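Local coordinates for protein restriction endonuclease (Mycobacterium sp., PDB 4F0Q) that cleaves DNA as a tetrameric endonuclease whose activity depends on cytosine methylation, at residues K297-L302 and S436-Y441. Numbering follows the deposited sequence.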
loop_
_atom_site.group_PDB
_atom_site.type_symbol
_atom_site.label_atom_id
_atom_site.label_comp_id
_atom_site.label_asym_id
_atom_site.label_seq_id
_atom_site.Cartn_x
_atom_site.Cartn_y
_atom_site.Cartn_z
ATOM N N LYS A 297 -18.908 15.389 15.378
ATOM C CA LYS A 297 -18.526 14.480 14.300
ATOM C C LYS A 297 -17.152 14.783 13.702
ATOM O O LYS A 297 -16.271 13.918 13.663
ATOM C CB LYS A 297 -19.595 14.519 13.203
ATOM C CG LYS A 297 -19.306 13.646 11.994
ATOM C CD LYS A 297 -20.391 13.813 10.941
ATOM C CE LYS A 297 -20.104 12.978 9.706
ATOM N NZ LYS A 297 -20.098 11.522 10.011
ATOM N N HIS A 298 -16.972 16.014 13.238
ATOM C CA HIS A 298 -15.766 16.382 12.504
ATOM C C HIS A 298 -14.556 16.604 13.413
ATOM O O HIS A 298 -13.410 16.443 12.988
ATOM C CB HIS A 298 -16.038 17.600 11.623
ATOM C CG HIS A 298 -17.204 17.421 10.702
ATOM N ND1 HIS A 298 -17.088 16.838 9.459
ATOM C CD2 HIS A 298 -18.515 17.728 10.853
ATOM C CE1 HIS A 298 -18.274 16.804 8.878
ATOM N NE2 HIS A 298 -19.157 17.336 9.704
ATOM N N ALA A 299 -14.814 16.970 14.665
ATOM C CA ALA A 299 -13.754 17.037 15.661
ATOM C C ALA A 299 -13.231 15.626 15.895
ATOM O O ALA A 299 -12.025 15.405 16.045
ATOM C CB ALA A 299 -14.275 17.638 16.954
ATOM N N PHE A 300 -14.155 14.670 15.911
ATOM C CA PHE A 300 -13.794 13.265 16.016
ATOM C C PHE A 300 -13.078 12.812 14.753
ATOM O O PHE A 300 -12.262 11.899 14.798
ATOM C CB PHE A 300 -15.027 12.396 16.265
ATOM C CG PHE A 300 -14.714 10.933 16.401
ATOM C CD1 PHE A 300 -14.177 10.433 17.577
ATOM C CD2 PHE A 300 -14.952 10.058 15.353
ATOM C CE1 PHE A 300 -13.884 9.087 17.706
ATOM C CE2 PHE A 300 -14.661 8.712 15.475
ATOM C CZ PHE A 300 -14.127 8.226 16.654
ATOM N N GLU A 301 -13.390 13.448 13.628
ATOM C CA GLU A 301 -12.672 13.170 12.388
ATOM C C GLU A 301 -11.211 13.623 12.484
ATOM O O GLU A 301 -10.301 12.905 12.062
ATOM C CB GLU A 301 -13.367 13.829 11.192
ATOM C CG GLU A 301 -14.737 13.247 10.878
ATOM C CD GLU A 301 -15.430 13.959 9.732
ATOM O OE1 GLU A 301 -14.944 15.029 9.312
ATOM O OE2 GLU A 301 -16.462 13.445 9.248
ATOM N N LEU A 302 -10.995 14.808 13.048
ATOM C CA LEU A 302 -9.640 15.321 13.253
ATOM C C LEU A 302 -8.860 14.436 14.225
ATOM O O LEU A 302 -7.704 14.053 13.963
ATOM C CB LEU A 302 -9.683 16.759 13.772
ATOM C CG LEU A 302 -8.331 17.444 13.979
ATOM C CD1 LEU A 302 -7.550 17.495 12.674
ATOM C CD2 LEU A 302 -8.512 18.840 14.551
ATOM N N SER A 436 -8.376 20.762 21.514
ATOM C CA SER A 436 -7.597 20.990 20.303
ATOM C C SER A 436 -8.384 20.535 19.077
ATOM O O SER A 436 -8.487 21.264 18.087
ATOM C CB SER A 436 -6.257 20.257 20.374
ATOM O OG SER A 436 -5.538 20.392 19.162
ATOM N N THR A 437 -8.948 19.333 19.157
ATOM C CA THR A 437 -9.730 18.782 18.052
ATOM C C THR A 437 -10.981 19.608 17.766
ATOM O O THR A 437 -11.369 19.780 16.608
ATOM C CB THR A 437 -10.138 17.316 18.306
ATOM O OG1 THR A 437 -10.966 17.238 19.473
ATOM C CG2 THR A 437 -8.905 16.443 18.497
ATOM N N VAL A 438 -11.613 20.115 18.821
ATOM C CA VAL A 438 -12.806 20.942 18.661
ATOM C C VAL A 438 -12.471 22.292 18.026
ATOM O O VAL A 438 -13.211 22.794 17.179
ATOM C CB VAL A 438 -13.523 21.166 20.011
ATOM C CG1 VAL A 438 -14.644 22.186 19.869
ATOM C CG2 VAL A 438 -14.066 19.856 20.539
ATOM N N ASP A 439 -11.343 22.867 18.427
ATOM C CA ASP A 439 -10.970 24.205 17.977
ATOM C C ASP A 439 -10.288 24.234 16.611
ATOM O O ASP A 439 -10.283 25.268 15.942
ATOM C CB ASP A 439 -10.065 24.884 19.009
ATOM C CG ASP A 439 -10.764 25.125 20.329
ATOM O OD1 ASP A 439 -11.982 25.395 20.319
ATOM O OD2 ASP A 439 -10.093 25.042 21.380
ATOM N N GLU A 440 -9.712 23.112 16.193
ATOM C CA GLU A 440 -8.879 23.123 14.993
ATOM C C GLU A 440 -9.376 22.269 13.825
ATOM O O GLU A 440 -8.664 22.110 12.834
ATOM C CB GLU A 440 -7.440 22.733 15.349
ATOM C CG GLU A 440 -6.808 23.609 16.419
ATOM C CD GLU A 440 -5.381 23.205 16.737
ATOM O OE1 GLU A 440 -4.832 22.347 16.016
ATOM O OE2 GLU A 440 -4.812 23.745 17.709
ATOM N N TYR A 441 -10.587 21.729 13.920
ATOM C CA TYR A 441 -11.081 20.848 12.860
ATOM C C TYR A 441 -11.522 21.606 11.607
ATOM O O TYR A 441 -11.413 21.093 10.494
ATOM C CB TYR A 441 -12.191 19.915 13.365
ATOM C CG TYR A 441 -13.556 20.552 13.522
ATOM C CD1 TYR A 441 -14.453 20.597 12.460
ATOM C CD2 TYR A 441 -13.959 21.084 14.740
ATOM C CE1 TYR A 441 -15.703 21.169 12.602
ATOM C CE2 TYR A 441 -15.209 21.659 14.892
ATOM C CZ TYR A 441 -16.076 21.698 13.820
ATOM O OH TYR A 441 -17.321 22.266 13.963
#
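One face of the Tyr441 ring lies over the backbone of Ala299, whose N sits 4.0 Å above the plane and offset toward the rim, while Thr437 O lies at the ring's edge, in plane. Obliquely, His298 CB presses on the same ring, 3.5 Å from Tyr441 CD1. The His298 imidazole carries Lys297 CD over one face. Tyr441 CG stands between its own N and carbonyl carbon (chi1 77°), which turns the ring toward the start of helix 297-314. That helix belongs to the PD-(D/E)XK-type nuclease fold, and the C-terminal helix 430-440 packs across its first turn. The axes of 297-302 and 436-440 approach to 8.1 Å at 112°; the helices come close at Ala299, whose CB rests 3.6 Å from Thr437 O, while Thr437 CB meets Ala299 O. Leu302 reaches across with CD2, 3.6 Å from both Glu440 C and Tyr441 N. His298 ND1 donates to Glu301 OE1 (2.8 Å) from above the carboxylate plane, 52° out of it, and the His298 side chain lies about 7 Å from the magnesium ion bound by Asp334, Gln355 and Ala356. Thr437 OG1 bonds to Leu434 O and Tyr293 OH, and Glu440 forms a salt bridge with Arg306.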